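Local coordinates for protein fructose 1-phosphate kinase (PDB 2JG5) that probably phosphorylates fructose 1-phosphate, and possibly tagatose 6-phosphate, at the expense of ATP, as a member of the pfkB family of carbohydrate kinases, at residues A[2-7]-A[128-133]; A[155-160]-A[174-179]. One frame throughout, in Å; residues are numbered along the deposited sequence.

Overall arrangement
Both contacts belong to one parallel sheet of the ribokinase-like fold, and both are buried. Contact 1 joins strands 2-6 and 128-132 in the interior of that sheet, its centre about 8 Å from the centre of the chain; contact 2, its centre about 13 Å from it, joins strand 157-161 to the short, weakly bonded strand 177-178, last in this sheet within the chain. Strands 128-132 and 157-161 are neighbours, so the contacts, with centres about 10 Å apart, adjoin. Contact 1 has branched aliphatic side chains and backbone bonding that is regular until the strands part; contact 2 has a bent, partly water-bridged ladder, where a proline offers no N-H and a phenylalanine face receives a valine.

Contact 1 (A[2-7]-A[128-133]); sequences IYTVTF and IVIVAG
I2 and I128 lie side by side at the start of two neighbouring parallel strands, 2-6 and 128-132, in the central sheet of the ribokinase-like fold. CG1 of I2 is 3.9 Å from CB of I128, and both side chains point the same way. From the same face, CG2 of I2, anti to its backbone N, reaches CD1 of I130 at 3.8 Å; T4 CG2 lies against that same CD1. Beta-branched residues suit this extended backbone, and here the face is tightly covered: helices 38-48 and 247-260 both pack on it, I2 and I130 touching each. T4 also buries a polar atom, OG1, which is satisfied by S43 OG of helix 38-48.

Three backbone hydrogen bonds join the strands from Y3 to V5. I128 O receives the Y3 N-H, and I130 N gives a nearly straight bond to Y3 O at 2.7 Å. I130 O then takes V5 N at a more bent 143°.

The other face carries Y3, V5, V129 and V131. Near the start of the strands it is looser: Y3 is partly exposed, and its CD1 comes no closer than 4.4 Å to V129 CG2. Farther along, V5 CG2 touches both V129 CG1 and V131 CG2, bridging two successive residues of that face.

At the C-terminal ends the strands part, the CA atoms of T6 and A132 being 6.2 Å apart. A132 N still reaches V5 O, but the bond is weak, and beyond it a water accepts from F7 N and lies beside A132 O, too close for that second bond to be trusted. F7 is off the strand, yet its ring swings back across V131, with CZ 3.6 Å from CG1.

Contact 2 (A[155-160]-A[174-179]); sequences GAKLVV and HPLFIK
V159 meets F177 with one methyl group laid over the ring. Its CB carries two branches, CG1 over the F177 ring and CG2 shared between the ring atom CE2 and L176 CD2. CG1, anti to the backbone N, stands over one face, 3.8 Å from the centroid and 24° off the normal, a CH-pi contact displaced toward the CZ rim. CG2 touches L176 CD2 at 4.0 Å, with F177 CE2 equally near. A compact branched residue can thus serve two neighbours at once. F177 brings its ring under the valine by placing CG between the backbone N and the carbonyl carbon (chi1 69°); M255 of helix 247-260 and I215 of strand 214-217 also touch it.

These residues join the two parallel strands of a beta-alpha-beta unit, in which helix 164-170 connects strand 157-161 to the short, weakly bonded strand of about 177-178, last in this sheet within the chain. The ladder between them is irregular. L158 O accepts L176 N at 2.6 Å, with the donor tilted from the carbonyl plane, and P175 packs its CB 3.2 Å from the same oxygen. P175 has no N-H to offer a neighbour; one residue earlier a water bridges L158 N and H174 O.

The next bond is straighter: V160 N to F177 O, 3.2 Å with 171° at the hydrogen. V160 and I178 lie on the face opposite V159, where V160 CB meets I178 CG2. Beyond them V160 O is met by the CA-H of I178, by a weak, bent bond from K179 N and by a second water, which also accepts from K179 N at 2.9 Å.

Contact 1 (A[2-7]-A[128-133])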
ATOM      1  N   ILE A   2      19.655  -8.616  22.002  1.00 33.70           N
ATOM      2  CA  ILE A   2      20.103  -8.535  20.608  1.00 32.94           C
ATOM      3  C   ILE A   2      19.248  -7.527  19.830  1.00 32.90           C
ATOM      4  O   ILE A   2      18.021  -7.551  19.908  1.00 33.01           O
ATOM      5  CB  ILE A   2      20.017  -9.922  19.920  1.00 32.80           C
ATOM      6  CG1 ILE A   2      21.077 -10.864  20.502  1.00 32.94           C
ATOM      7  CG2 ILE A   2      20.204  -9.795  18.426  1.00 32.06           C
ATOM      8  CD1 ILE A   2      20.771 -12.329  20.363  1.00 33.13           C
ATOM      9  N   TYR A   3      19.907  -6.651  19.071  1.00 32.70           N
ATOM     10  CA  TYR A   3      19.242  -5.592  18.317  1.00 32.11           C
ATOM     11  C   TYR A   3      19.500  -5.722  16.831  1.00 31.88           C
ATOM     12  O   TYR A   3      20.643  -5.859  16.404  1.00 31.79           O
ATOM     13  CB  TYR A   3      19.722  -4.219  18.775  1.00 31.70           C
ATOM     14  CG  TYR A   3      19.440  -3.941  20.226  1.00 31.97           C
ATOM     15  CD1 TYR A   3      20.441  -4.089  21.191  1.00 31.33           C
ATOM     16  CD2 TYR A   3      18.170  -3.528  20.642  1.00 30.84           C
ATOM     17  CE1 TYR A   3      20.183  -3.839  22.519  1.00 30.14           C
ATOM     18  CE2 TYR A   3      17.907  -3.273  21.965  1.00 30.15           C
ATOM     19  CZ  TYR A   3      18.915  -3.428  22.894  1.00 30.58           C
ATOM     20  OH  TYR A   3      18.653  -3.183  24.214  1.00 31.01           O
ATOM     21  N   THR A   4      18.425  -5.686  16.047  1.00 31.58           N
ATOM     22  CA  THR A   4      18.549  -5.590  14.597  1.00 31.18           C
ATOM     23  C   THR A   4      18.259  -4.144  14.183  1.00 31.06           C
ATOM     24  O   THR A   4      17.414  -3.478  14.782  1.00 31.27           O
ATOM     25  CB  THR A   4      17.616  -6.587  13.877  1.00 31.30           C
ATOM     26  OG1 THR A   4      16.248  -6.267  14.159  1.00 30.88           O
ATOM     27  CG2 THR A   4      17.908  -8.000  14.355  1.00 30.37           C
ATOM     28  N   VAL A   5      19.001  -3.634  13.209  1.00 30.70           N
ATOM     29  CA  VAL A   5      18.767  -2.274  12.724  1.00 30.34           C
ATOM     30  C   VAL A   5      18.383  -2.368  11.237  1.00 30.81           C
ATOM     31  O   VAL A   5      19.108  -2.957  10.447  1.00 30.74           O
ATOM     32  CB  VAL A   5      19.998  -1.365  12.947  1.00 30.38           C
ATOM     33  CG1 VAL A   5      19.707   0.081  12.534  1.00 30.38           C
ATOM     34  CG2 VAL A   5      20.466  -1.413  14.422  1.00 30.18           C
ATOM     35  N   THR A   6      17.209  -1.836  10.898  1.00 30.57           N
ATOM     36  CA  THR A   6      16.727  -1.730   9.530  1.00 30.92           C
ATOM     37  C   THR A   6      16.420  -0.239   9.297  1.00 30.51           C
ATOM     38  O   THR A   6      15.476   0.305   9.853  1.00 30.44           O
ATOM     39  CB  THR A   6      15.445  -2.613   9.279  1.00 30.86           C
ATOM     40  OG1 THR A   6      15.706  -3.986   9.616  1.00 32.13           O
ATOM     41  CG2 THR A   6      15.007  -2.558   7.846  1.00 31.17           C
ATOM     42  N   PHE A   7      17.250   0.414   8.491  1.00 30.17           N
ATOM     43  CA  PHE A   7      17.076   1.823   8.147  1.00 29.59           C
ATOM     44  C   PHE A   7      15.831   2.119   7.315  1.00 29.75           C
ATOM     45  O   PHE A   7      15.204   3.162   7.486  1.00 29.68           O
ATOM     46  CB  PHE A   7      18.282   2.321   7.362  1.00 29.08           C
ATOM     47  CG  PHE A   7      19.576   2.181   8.074  1.00 28.62           C
ATOM     48  CD1 PHE A   7      20.674   1.628   7.426  1.00 29.44           C
ATOM     49  CD2 PHE A   7      19.716   2.613   9.388  1.00 28.86           C
ATOM     50  CE1 PHE A   7      21.890   1.508   8.076  1.00 30.37           C
ATOM     51  CE2 PHE A   7      20.920   2.502  10.041  1.00 28.47           C
ATOM     52  CZ  PHE A   7      22.014   1.943   9.387  1.00 29.68           C
ATOM     53  N   ILE A 128      24.342  -7.625  21.253  1.00 31.70           N
ATOM     54  CA  ILE A 128      24.711  -7.788  19.861  1.00 30.90           C
ATOM     55  C   ILE A 128      23.876  -6.792  19.073  1.00 30.60           C
ATOM     56  O   ILE A 128      22.658  -6.693  19.255  1.00 30.08           O
ATOM     57  CB  ILE A 128      24.475  -9.245  19.351  1.00 31.17           C
ATOM     58  CG1 ILE A 128      25.134 -10.254  20.313  1.00 30.16           C
ATOM     59  CG2 ILE A 128      24.916  -9.406  17.853  1.00 29.94           C
ATOM     60  CD1 ILE A 128      25.207 -11.675  19.812  1.00 31.10           C
ATOM     61  N   VAL A 129      24.559  -6.029  18.230  1.00 30.12           N
ATOM     62  CA  VAL A 129      23.908  -5.109  17.318  1.00 29.47           C
ATOM     63  C   VAL A 129      24.171  -5.597  15.890  1.00 29.66           C
ATOM     64  O   VAL A 129      25.336  -5.703  15.452  1.00 29.63           O
ATOM     65  CB  VAL A 129      24.385  -3.643  17.539  1.00 29.57           C
ATOM     66  CG1 VAL A 129      23.684  -2.693  16.563  1.00 28.44           C
ATOM     67  CG2 VAL A 129      24.121  -3.212  18.999  1.00 27.97           C
ATOM     68  N   ILE A 130      23.080  -5.927  15.197  1.00 29.17           N
ATOM     69  CA  ILE A 130      23.115  -6.364  13.798  1.00 29.02           C
ATOM     70  C   ILE A 130      22.585  -5.229  12.923  1.00 29.48           C
ATOM     71  O   ILE A 130      21.442  -4.792  13.072  1.00 29.47           O
ATOM     72  CB  ILE A 130      22.261  -7.638  13.558  1.00 28.72           C
ATOM     73  CG1 ILE A 130      22.672  -8.757  14.526  1.00 28.76           C
ATOM     74  CG2 ILE A 130      22.376  -8.113  12.089  1.00 27.73           C
ATOM     75  CD1 ILE A 130      21.558  -9.714  14.896  1.00 28.86           C
ATOM     76  N   VAL A 131      23.425  -4.748  12.014  1.00 29.69           N
ATOM     77  CA  VAL A 131      23.019  -3.687  11.114  1.00 29.85           C
ATOM     78  C   VAL A 131      23.050  -4.258   9.715  1.00 30.44           C
ATOM     79  O   VAL A 131      24.082  -4.723   9.243  1.00 30.48           O
ATOM     80  CB  VAL A 131      23.913  -2.415  11.245  1.00 30.12           C
ATOM     81  CG1 VAL A 131      23.313  -1.244  10.458  1.00 28.82           C
ATOM     82  CG2 VAL A 131      24.079  -2.030  12.697  1.00 28.23           C
ATOM     83  N   ALA A 132      21.892  -4.248   9.068  1.00 30.92           N
ATOM     84  CA  ALA A 132      21.749  -4.878   7.780  1.00 31.41           C
ATOM     85  C   ALA A 132      20.866  -4.034   6.889  1.00 32.08           C
ATOM     86  O   ALA A 132      19.774  -3.593   7.306  1.00 32.32           O
ATOM     87  CB  ALA A 132      21.175  -6.295   7.931  1.00 31.21           C
ATOM     88  N   GLY A 133      21.347  -3.809   5.665  1.00 32.33           N
ATOM     89  CA  GLY A 133      20.559  -3.137   4.650  1.00 32.63           C
ATOM     90  C   GLY A 133      21.255  -2.030   3.886  1.00 33.08           C
ATOM     91  O   GLY A 133      22.380  -1.598   4.229  1.00 32.94           O
TER
HETATM   92  O   HOH W   1      19.313  -1.233   7.009  1.00 34.76           O

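Contact 2 (A[155-160]-A[174-179])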
ATOM      1  N   GLY A 155      30.975  -1.566  23.780  1.00 31.75           N
ATOM      2  CA  GLY A 155      31.470  -2.930  23.926  1.00 31.70           C
ATOM      3  C   GLY A 155      30.590  -3.980  23.260  1.00 31.85           C
ATOM      4  O   GLY A 155      30.962  -5.154  23.221  1.00 31.64           O
ATOM      5  N   ALA A 156      29.426  -3.569  22.748  1.00 31.88           N
ATOM      6  CA  ALA A 156      28.495  -4.501  22.087  1.00 32.29           C
ATOM      7  C   ALA A 156      29.078  -5.077  20.804  1.00 32.62           C
ATOM      8  O   ALA A 156      29.750  -4.372  20.041  1.00 32.37           O
ATOM      9  CB  ALA A 156      27.128  -3.841  21.809  1.00 31.97           C
ATOM     10  N   LYS A 157      28.816  -6.365  20.586  1.00 33.34           N
ATOM     11  CA  LYS A 157      29.216  -7.057  19.361  1.00 33.89           C
ATOM     12  C   LYS A 157      28.480  -6.465  18.181  1.00 33.89           C
ATOM     13  O   LYS A 157      27.252  -6.456  18.166  1.00 34.44           O
ATOM     14  CB  LYS A 157      28.902  -8.554  19.449  1.00 33.89           C
ATOM     15  CG  LYS A 157      29.838  -9.344  20.338  1.00 35.42           C
ATOM     16  CD  LYS A 157      29.569  -9.098  21.815  1.00 37.57           C
ATOM     17  CE  LYS A 157      30.879  -8.885  22.576  1.00 39.63           C
ATOM     18  NZ  LYS A 157      31.752 -10.100  22.588  1.00 39.43           N
ATOM     19  N   LEU A 158      29.229  -5.963  17.204  1.00 33.88           N
ATOM     20  CA  LEU A 158      28.631  -5.445  15.982  1.00 34.07           C
ATOM     21  C   LEU A 158      28.673  -6.455  14.835  1.00 34.15           C
ATOM     22  O   LEU A 158      29.733  -6.958  14.469  1.00 34.09           O
ATOM     23  CB  LEU A 158      29.274  -4.127  15.553  1.00 33.71           C
ATOM     24  CG  LEU A 158      28.687  -3.571  14.251  1.00 33.52           C
ATOM     25  CD1 LEU A 158      27.353  -2.822  14.481  1.00 32.58           C
ATOM     26  CD2 LEU A 158      29.701  -2.688  13.583  1.00 33.15           C
ATOM     27  N   VAL A 159      27.496  -6.728  14.274  1.00 34.50           N
ATOM     28  CA  VAL A 159      27.341  -7.626  13.129  1.00 34.05           C
ATOM     29  C   VAL A 159      26.832  -6.842  11.922  1.00 33.97           C
ATOM     30  O   VAL A 159      25.834  -6.122  12.007  1.00 34.17           O
ATOM     31  CB  VAL A 159      26.360  -8.756  13.455  1.00 34.17           C
ATOM     32  CG1 VAL A 159      26.154  -9.642  12.257  1.00 33.85           C
ATOM     33  CG2 VAL A 159      26.846  -9.556  14.670  1.00 33.76           C
ATOM     34  N   VAL A 160      27.523  -6.974  10.797  1.00 33.63           N
ATOM     35  CA  VAL A 160      27.163  -6.224   9.608  1.00 32.95           C
ATOM     36  C   VAL A 160      26.915  -7.132   8.410  1.00 33.29           C
ATOM     37  O   VAL A 160      27.722  -8.017   8.096  1.00 32.77           O
ATOM     38  CB  VAL A 160      28.247  -5.167   9.264  1.00 32.89           C
ATOM     39  CG1 VAL A 160      27.999  -4.548   7.883  1.00 31.64           C
ATOM     40  CG2 VAL A 160      28.297  -4.098  10.336  1.00 31.88           C
ATOM     41  N   HIS A 174      36.148  -3.393  14.511  1.00 33.48           N
ATOM     42  CA  HIS A 174      36.193  -4.798  14.904  1.00 33.38           C
ATOM     43  C   HIS A 174      34.813  -5.435  15.041  1.00 32.89           C
ATOM     44  O   HIS A 174      34.447  -5.893  16.130  1.00 32.69           O
ATOM     45  CB  HIS A 174      37.003  -4.975  16.199  1.00 33.99           C
ATOM     46  CG  HIS A 174      38.323  -4.269  16.190  1.00 35.09           C
ATOM     47  ND1 HIS A 174      39.242  -4.418  15.173  1.00 37.04           N
ATOM     48  CD2 HIS A 174      38.886  -3.421  17.081  1.00 36.63           C
ATOM     49  CE1 HIS A 174      40.312  -3.689  15.435  1.00 36.88           C
ATOM     50  NE2 HIS A 174      40.122  -3.075  16.589  1.00 37.16           N
ATOM     51  N   PRO A 175      34.038  -5.478  13.937  1.00 32.27           N
ATOM     52  CA  PRO A 175      32.737  -6.120  14.030  1.00 31.92           C
ATOM     53  C   PRO A 175      32.926  -7.600  14.346  1.00 31.93           C
ATOM     54  O   PRO A 175      33.977  -8.156  14.046  1.00 32.00           O
ATOM     55  CB  PRO A 175      32.161  -5.940  12.621  1.00 31.97           C
ATOM     56  CG  PRO A 175      33.349  -5.748  11.743  1.00 31.56           C
ATOM     57  CD  PRO A 175      34.318  -4.994  12.573  1.00 32.09           C
ATOM     58  N   LEU A 176      31.923  -8.227  14.950  1.00 32.10           N
ATOM     59  CA  LEU A 176      32.006  -9.633  15.327  1.00 32.17           C
ATOM     60  C   LEU A 176      32.153 -10.517  14.097  1.00 32.15           C
ATOM     61  O   LEU A 176      32.976 -11.416  14.076  1.00 32.71           O
ATOM     62  CB  LEU A 176      30.781 -10.038  16.131  1.00 32.08           C
ATOM     63  CG  LEU A 176      30.701 -11.512  16.508  1.00 32.55           C
ATOM     64  CD1 LEU A 176      31.703 -11.824  17.614  1.00 32.65           C
ATOM     65  CD2 LEU A 176      29.275 -11.861  16.923  1.00 33.13           C
ATOM     66  N   PHE A 177      31.311 -10.273  13.101  1.00 32.35           N
ATOM     67  CA  PHE A 177      31.539 -10.735  11.736  1.00 31.94           C
ATOM     68  C   PHE A 177      30.875  -9.816  10.713  1.00 31.81           C
ATOM     69  O   PHE A 177      29.929  -9.090  11.026  1.00 30.98           O
ATOM     70  CB  PHE A 177      31.113 -12.201  11.525  1.00 32.03           C
ATOM     71  CG  PHE A 177      29.626 -12.437  11.580  1.00 31.95           C
ATOM     72  CD1 PHE A 177      28.862 -12.412  10.419  1.00 32.13           C
ATOM     73  CD2 PHE A 177      29.000 -12.734  12.790  1.00 31.77           C
ATOM     74  CE1 PHE A 177      27.487 -12.650  10.464  1.00 32.94           C
ATOM     75  CE2 PHE A 177      27.628 -12.976  12.851  1.00 32.36           C
ATOM     76  CZ  PHE A 177      26.866 -12.936  11.680  1.00 32.82           C
ATOM     77  N   ILE A 178      31.421  -9.845   9.498  1.00 32.03           N
ATOM     78  CA  ILE A 178      30.762  -9.324   8.301  1.00 31.86           C
ATOM     79  C   ILE A 178      30.443 -10.495   7.347  1.00 31.92           C
ATOM     80  O   ILE A 178      30.959 -11.600   7.526  1.00 31.64           O
ATOM     81  CB  ILE A 178      31.620  -8.263   7.603  1.00 31.66           C
ATOM     82  CG1 ILE A 178      33.054  -8.788   7.405  1.00 31.56           C
ATOM     83  CG2 ILE A 178      31.580  -6.967   8.415  1.00 32.19           C
ATOM     84  CD1 ILE A 178      33.889  -7.991   6.434  1.00 32.70           C
ATOM     85  N   LYS A 179      29.600 -10.257   6.342  1.00 31.92           N
ATOM     86  CA  LYS A 179      29.157 -11.350   5.467  1.00 32.12           C
ATOM     87  C   LYS A 179      29.195 -11.052   3.956  1.00 32.02           C
ATOM     88  O   LYS A 179      28.156 -11.032   3.300  1.00 31.94           O
ATOM     89  CB  LYS A 179      27.763 -11.854   5.897  1.00 31.96           C
ATOM     90  CG  LYS A 179      27.440 -13.258   5.393  1.00 32.18           C
ATOM     91  CD  LYS A 179      25.994 -13.667   5.598  1.00 32.77           C
ATOM     92  CE  LYS A 179      25.068 -12.919   4.663  1.00 34.62           C
ATOM     93  NZ  LYS A 179      25.305 -13.294   3.234  1.00 35.75           N
TER
HETATM   94  O   HOH W   2      31.935  -5.889  17.417  1.00 25.63           O
HETATM   95  O   HOH W   3      28.445  -7.911   5.010  1.00 25.65           O